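Local coordinates for uncharacterized protein (Acinetobacter baumannii, PDB 4PUX) that is of unknown function but adopts a curled antiparallel beta-barrel-like fold characteristic of the DUF3237 family, at residues Leu80-Thr83 with Ala87-Tyr90; Gly46-Lys51 with Gly55-Asn60. One frame throughout, in Å; residues are numbered along the deposited sequence.

Interaction 1 (Leu80-Thr83 with Ala87-Tyr90); sequences LLET and ALIY. With EDO (1,2-ethanediol), chain B.
The hydroxyl of T83 takes a hydrogen bond from the amide of A87, with 3.0 Å between OG1 and N, and also bonds the carboxylate of D85 in the intervening turn. A chi1 of 67° sets OG1 between the backbone N and carbonyl carbon of T83, where it can meet the turn, and swings CG2 to the buried face, 3.9 Å from CD1 of I89; these two side chains cross at about a right angle. Beside the hydroxyl, the amide of T83 donates to A87 O (N to O 2.9 Å), in the plane of that carbonyl. Further along, L81 and I89 form a hydrogen-bonded pair through two bonds, both close to straight, and their CB atoms lie 4.1 Å apart on the same buried face. On the other face, CD1 of L80 leans over the backbone of I89, 3.6 Å from its O, while CD2 of L88 approaches CB of E82 at 4.2 Å. The E82 side chain runs out extended to R56, its salt-bridge partner on strand 54-67; its OE1 also receives a weak bond from an ethanediol. Regular antiparallel pairing closed by a short turn marks this as the end of the beta hairpin of strands 73-83 and 88-99.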
ATOM      1  N   LEU A  80      11.433   2.167   2.485  1.00  9.20           N
ATOM      2  CA  LEU A  80      12.188   2.996   3.445  1.00  8.79           C
ATOM      3  C   LEU A  80      11.868   4.480   3.311  1.00  8.34           C
ATOM      4  O   LEU A  80      11.894   5.014   2.201  1.00  9.17           O
ATOM      5  CB  LEU A  80      13.678   2.715   3.315  1.00  8.89           C
ATOM      6  CG  LEU A  80      14.620   3.402   4.282  1.00 10.70           C
ATOM      7  CD1 LEU A  80      14.310   3.003   5.738  1.00  9.82           C
ATOM      8  CD2 LEU A  80      16.061   3.025   3.956  1.00 12.45           C
ATOM      9  N   LEU A  81      11.438   5.082   4.417  1.00  8.69           N
ATOM     10  CA  LEU A  81      11.052   6.502   4.488  1.00  8.48           C
ATOM     11  C   LEU A  81      12.171   7.328   5.113  1.00  8.55           C
ATOM     12  O   LEU A  81      12.806   6.876   6.106  1.00  9.44           O
ATOM     13  CB  LEU A  81       9.791   6.672   5.327  1.00  9.25           C
ATOM     14  CG  LEU A  81       8.626   5.704   5.066  1.00  8.45           C
ATOM     15  CD1 LEU A  81       7.445   6.037   5.941  1.00 11.05           C
ATOM     16  CD2 LEU A  81       8.250   5.688   3.577  1.00  9.21           C
ATOM     17  N   GLU A  82      12.342   8.541   4.622  1.00  9.00           N
ATOM     18  CA  GLU A  82      13.212   9.561   5.220  1.00  9.37           C
ATOM     19  C   GLU A  82      12.361  10.802   5.491  1.00  7.84           C
ATOM     20  O   GLU A  82      11.870  11.441   4.572  1.00  9.68           O
ATOM     21  CB  GLU A  82      14.417   9.906   4.352  1.00 10.40           C
ATOM     22  CG  GLU A  82      15.338  10.957   4.980  1.00 11.17           C
ATOM     23  CD  GLU A  82      16.489  11.438   4.088  1.00 13.70           C
ATOM     24  OE1 GLU A  82      16.290  11.606   2.883  1.00 17.16           O
ATOM     25  OE2 GLU A  82      17.579  11.791   4.627  1.00 18.77           O
ATOM     26  N   THR A  83      12.130  11.111   6.778  1.00  8.26           N
ATOM     27  CA  THR A  83      11.325  12.277   7.086  1.00  8.69           C
ATOM     28  C   THR A  83      12.070  13.575   6.752  1.00  9.31           C
ATOM     29  O   THR A  83      13.302  13.603   6.601  1.00  9.21           O
ATOM     30  CB  THR A  83      10.900  12.328   8.607  1.00  9.82           C
ATOM     31  OG1 THR A  83      12.070  12.539   9.418  1.00 10.09           O
ATOM     32  CG2 THR A  83      10.167  11.053   8.956  1.00 10.25           C
ATOM     33  N   ALA A  87      14.754  11.497  10.069  1.00 10.79           N
ATOM     34  CA  ALA A  87      14.531  10.170  10.657  1.00 10.19           C
ATOM     35  C   ALA A  87      14.279   9.107   9.564  1.00 11.35           C
ATOM     36  O   ALA A  87      13.695   9.419   8.511  1.00 10.65           O
ATOM     37  CB  ALA A  87      13.332  10.208  11.613  1.00 11.74           C
ATOM     38  N   LEU A  88      14.834   7.921   9.772  1.00  9.60           N
ATOM     39  CA  LEU A  88      14.576   6.755   8.907  1.00  9.12           C
ATOM     40  C   LEU A  88      13.497   5.870   9.506  1.00  9.02           C
ATOM     41  O   LEU A  88      13.545   5.542  10.728  1.00 10.05           O
ATOM     42  CB  LEU A  88      15.845   5.948   8.652  1.00 10.06           C
ATOM     43  CG  LEU A  88      16.953   6.692   7.941  1.00 11.85           C
ATOM     44  CD1 LEU A  88      18.265   5.880   7.948  1.00 14.17           C
ATOM     45  CD2 LEU A  88      16.560   7.048   6.474  1.00 13.87           C
ATOM     46  N   ILE A  89      12.547   5.463   8.669  1.00  8.71           N
ATOM     47  CA  ILE A  89      11.441   4.599   9.070  1.00  9.12           C
ATOM     48  C   ILE A  89      11.260   3.459   8.062  1.00  7.62           C
ATOM     49  O   ILE A  89      11.004   3.715   6.885  1.00  9.04           O
ATOM     50  CB  ILE A  89      10.096   5.356   9.234  1.00  9.00           C
ATOM     51  CG1 ILE A  89      10.243   6.673  10.051  1.00  9.47           C
ATOM     52  CG2 ILE A  89       8.985   4.405   9.737  1.00  9.41           C
ATOM     53  CD1 ILE A  89       9.018   7.544  10.049  1.00 10.29           C
ATOM     54  N   TYR A  90      11.499   2.241   8.506  1.00  9.20           N
ATOM     55  CA  TYR A  90      11.305   1.008   7.704  1.00  8.88           C
ATOM     56  C   TYR A  90       9.812   0.665   7.669  1.00  7.97           C
ATOM     57  O   TYR A  90       9.170   0.580   8.730  1.00  8.70           O
ATOM     58  CB  TYR A  90      12.145  -0.132   8.317  1.00  8.85           C
ATOM     59  CG  TYR A  90      11.786  -1.548   7.892  1.00  8.00           C
ATOM     60  CD1 TYR A  90      11.497  -1.873   6.546  1.00  8.53           C
ATOM     61  CD2 TYR A  90      11.882  -2.587   8.817  1.00  8.50           C
ATOM     62  CE1 TYR A  90      11.155  -3.187   6.185  1.00  8.74           C
ATOM     63  CE2 TYR A  90      11.567  -3.904   8.471  1.00  7.90           C
ATOM     64  CZ  TYR A  90      11.281  -4.208   7.134  1.00  7.85           C
ATOM     65  OH  TYR A  90      10.943  -5.481   6.719  1.00 10.10           O
TER
HETATM   66  C1  EDO B 201      13.243  14.643   2.742  0.50 22.13           C
HETATM   67  O1  EDO B 201      14.544  14.257   2.249  0.50 18.83           O
HETATM   68  C2  EDO B 201      12.896  16.059   2.232  0.50 22.12           C
HETATM   69  O2  EDO B 201      11.663  16.504   2.837  0.50 18.79           O

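Interaction 2 (Gly46-Lys51 with Gly55-Asn60); sequences GTFEGK and GRILNN
The F48 ring folds across the strand pair and lies over G55, whose CA is 3.9 Å from the ring centroid and 22° off its normal, a CH-pi contact over the face. With chi1 at 50°, the ring is turned inward across the neighbouring strand, and its CZ comes to 3.6 Å from G55 CA. G55 N lies over one face of the ring, offset toward the rim, 3.3 Å from CE2. At the ring's edge, near its plane, CE1 meets R56 O at 3.4 Å, and CD1 approaches CG1 of I57. The ring of F18, on the strand beyond, also meets F48, with the two planes inclined by only about 20°. F48 and G55 form a hydrogen-bonded pair of an antiparallel beta hairpin, and a ring laid over its cross-strand glycine is the arrangement known as aromatic rescue of glycine. Two bonds tie this pair, the amide of F48 reaching G55 O from well above its carbonyl plane. I57 turns its side chain to the same buried face, and its CD1 reaches the opposing backbone, 4.0 Å from T47 N, beside the glycine G46. Its amide bonds G46 O (N to O 2.9 Å), approaching from far above the carbonyl plane. T47 and R56 project from the other face as a non-hydrogen-bonded pair with their CA atoms 4.2 Å apart. R56 brings CB to 3.5 Å from G46 O, then runs extended to NE, whose partner is E82. L58 CD2 lies over one face of the guanidinium, toward its rim.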
ATOM      1  N   GLY A  46       9.453   8.437  -4.039  1.00 10.84           N
ATOM      2  CA  GLY A  46       8.149   8.982  -3.786  1.00 12.29           C
ATOM      3  C   GLY A  46       8.147   9.932  -2.612  1.00  9.21           C
ATOM      4  O   GLY A  46       9.201  10.397  -2.186  1.00  9.66           O
ATOM      5  N   THR A  47       6.949  10.317  -2.181  1.00  9.69           N
ATOM      6  CA  THR A  47       6.776  11.332  -1.139  1.00 10.42           C
ATOM      7  C   THR A  47       5.662  10.953  -0.197  1.00  8.97           C
ATOM      8  O   THR A  47       4.790  10.095  -0.521  1.00 10.49           O
ATOM      9  CB  THR A  47       6.421  12.727  -1.743  1.00 11.61           C
ATOM     10  OG1 THR A  47       5.198  12.639  -2.473  1.00 13.71           O
ATOM     11  CG2 THR A  47       7.563  13.245  -2.616  1.00 14.04           C
ATOM     12  N   PHE A  48       5.647  11.580   0.980  1.00 10.40           N
ATOM     13  CA  PHE A  48       4.476  11.526   1.865  1.00 11.07           C
ATOM     14  C   PHE A  48       4.287  12.870   2.554  1.00  8.85           C
ATOM     15  O   PHE A  48       5.272  13.567   2.865  1.00  9.53           O
ATOM     16  CB  PHE A  48       4.569  10.379   2.895  1.00 10.25           C
ATOM     17  CG  PHE A  48       5.874  10.327   3.666  1.00 11.47           C
ATOM     18  CD1 PHE A  48       6.977   9.649   3.143  1.00 10.27           C
ATOM     19  CD2 PHE A  48       5.978  10.880   4.948  1.00 11.29           C
ATOM     20  CE1 PHE A  48       8.183   9.626   3.832  1.00 11.16           C
ATOM     21  CE2 PHE A  48       7.187  10.839   5.646  1.00 10.21           C
ATOM     22  CZ  PHE A  48       8.269  10.186   5.112  1.00 10.99           C
ATOM     23  N   GLU A  49       3.025  13.225   2.782  1.00  9.88           N
ATOM     24  CA  GLU A  49       2.673  14.534   3.329  1.00 10.98           C
ATOM     25  C   GLU A  49       1.444  14.443   4.218  1.00 11.02           C
ATOM     26  O   GLU A  49       0.351  14.109   3.767  1.00 11.00           O
ATOM     27  CB  GLU A  49       2.410  15.518   2.185  1.00 13.20           C
ATOM     28  CG  GLU A  49       2.084  16.985   2.642  1.00 14.50           C
ATOM     29  CD  GLU A  49       3.312  17.796   3.068  1.00 15.92           C
ATOM     30  OE1 GLU A  49       4.434  17.243   3.013  1.00 17.22           O
ATOM     31  OE2 GLU A  49       3.142  18.995   3.468  1.00 22.06           O
ATOM     32  N   GLY A  50       1.652  14.693   5.521  1.00 10.71           N
ATOM     33  CA  GLY A  50       0.572  14.769   6.514  1.00 11.37           C
ATOM     34  C   GLY A  50       0.898  15.773   7.598  1.00 11.49           C
ATOM     35  O   GLY A  50       1.994  16.330   7.627  1.00 13.05           O
ATOM     36  N   LYS A  51      -0.043  15.990   8.509  1.00 12.87           N
ATOM     37  CA  LYS A  51       0.125  16.990   9.565  1.00 14.30           C
ATOM     38  C   LYS A  51       1.386  16.715  10.423  1.00 14.14           C
ATOM     39  O   LYS A  51       2.199  17.651  10.680  1.00 18.42           O
ATOM     40  CB  LYS A  51      -1.133  17.035  10.465  1.00 17.36           C
ATOM     41  CG  LYS A  51      -1.122  18.138  11.544  1.00 22.27           C
ATOM     42  CD  LYS A  51      -2.442  18.137  12.350  1.00 28.15           C
ATOM     43  CE  LYS A  51      -2.487  19.275  13.352  1.00 36.62           C
ATOM     44  NZ  LYS A  51      -3.766  19.252  14.140  1.00 44.91           N
ATOM     45  N   GLY A  55       7.923  13.795   4.294  1.00  8.77           N
ATOM     46  CA  GLY A  55       9.231  13.389   3.787  1.00  9.65           C
ATOM     47  C   GLY A  55       9.200  12.701   2.437  1.00  9.56           C
ATOM     48  O   GLY A  55       8.285  12.924   1.627  1.00 10.20           O
ATOM     49  N   ARG A  56      10.219  11.884   2.190  1.00  9.31           N
ATOM     50  CA  ARG A  56      10.384  11.195   0.911  1.00 10.55           C
ATOM     51  C   ARG A  56      10.643   9.694   1.105  1.00  9.06           C
ATOM     52  O   ARG A  56      11.082   9.230   2.186  1.00  9.92           O
ATOM     53  CB  ARG A  56      11.496  11.816   0.055  1.00 11.86           C
ATOM     54  CG  ARG A  56      12.905  11.584   0.539  1.00 12.26           C
ATOM     55  CD  ARG A  56      13.906  12.352  -0.339  1.00 12.87           C
ATOM     56  NE  ARG A  56      15.273  12.126   0.134  1.00 13.17           N
ATOM     57  CZ  ARG A  56      16.333  11.873  -0.609  1.00 15.41           C
ATOM     58  NH1 ARG A  56      16.264  11.941  -1.932  1.00 22.59           N
ATOM     59  NH2 ARG A  56      17.517  11.658  -0.013  1.00 13.35           N
ATOM     60  N   ILE A  57      10.322   8.949   0.061  1.00 10.08           N
ATOM     61  CA  ILE A  57      10.604   7.534  -0.021  1.00  9.05           C
ATOM     62  C   ILE A  57      11.941   7.394  -0.723  1.00  9.82           C
ATOM     63  O   ILE A  57      12.162   7.978  -1.772  1.00  9.68           O
ATOM     64  CB  ILE A  57       9.461   6.779  -0.773  1.00  9.08           C
ATOM     65  CG1 ILE A  57       8.154   6.895   0.017  1.00 12.24           C
ATOM     66  CG2 ILE A  57       9.802   5.316  -1.064  1.00 10.04           C
ATOM     67  CD1 ILE A  57       6.913   6.554  -0.787  1.00 11.50           C
ATOM     68  N   LEU A  58      12.794   6.532  -0.177  1.00  9.25           N
ATOM     69  CA  LEU A  58      14.138   6.310  -0.741  1.00 10.63           C
ATOM     70  C   LEU A  58      14.087   5.254  -1.874  1.00  9.70           C
ATOM     71  O   LEU A  58      13.058   4.583  -2.077  1.00 10.44           O
ATOM     72  CB  LEU A  58      15.138   5.944   0.383  1.00 10.27           C
ATOM     73  CG  LEU A  58      15.268   6.998   1.476  1.00 10.36           C
ATOM     74  CD1 LEU A  58      16.326   6.536   2.494  1.00 11.84           C
ATOM     75  CD2 LEU A  58      15.658   8.378   0.913  1.00 12.88           C
ATOM     76  N   ASN A  59      15.200   5.082  -2.599  1.00 11.56           N
ATOM     77  CA  ASN A  59      15.304   4.065  -3.633  1.00 11.51           C
ATOM     78  C   ASN A  59      15.757   2.745  -2.976  1.00 10.43           C
ATOM     79  O   ASN A  59      16.940   2.459  -2.852  1.00 13.14           O
ATOM     80  CB  ASN A  59      16.261   4.527  -4.744  1.00 13.83           C
ATOM     81  CG  ASN A  59      16.270   3.587  -5.931  1.00 16.39           C
ATOM     82  OD1 ASN A  59      15.612   2.550  -5.930  1.00 16.08           O
ATOM     83  ND2 ASN A  59      16.991   3.953  -6.949  1.00 26.26           N
ATOM     84  N   ASN A  60      14.770   1.944  -2.566  1.00  9.93           N
ATOM     85  CA  ASN A  60      14.978   0.710  -1.812  1.00 10.06           C
ATOM     86  C   ASN A  60      13.684  -0.111  -1.814  1.00  9.91           C
ATOM     87  O   ASN A  60      12.552   0.441  -1.645  1.00 11.64           O
ATOM     88  CB  ASN A  60      15.339   1.012  -0.356  1.00 12.38           C
ATOM     89  CG  ASN A  60      15.356  -0.249   0.522  1.00 12.51           C
ATOM     90  OD1 ASN A  60      16.268  -1.112   0.459  1.00 17.29           O
ATOM     91  ND2 ASN A  60      14.368  -0.367   1.320  1.00 10.25           N
TER

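Interactions 1 and 2 lie in successive hairpins of one curled sheet, with centres about 8 Å apart, joined where strands 54-67 and 73-83 run side by side. Their backbones meet through a probable hydrogen bond, 3.0 Å between L58 N and L80 O. On the buried face, CE1 of F48 packs 3.7 Å from CB of L81, so the ring that lies over one hairpin also reaches the other. On the opposite face, R56 NE and E82 OE1 pair at 3.0 Å, a charged link between the two. The function is unknown, and no catalytic site can be assigned here; ethanediol molecules, probably from the crystallisation liquor, lie near this charged pair and near A87, and do not identify a natural ligand.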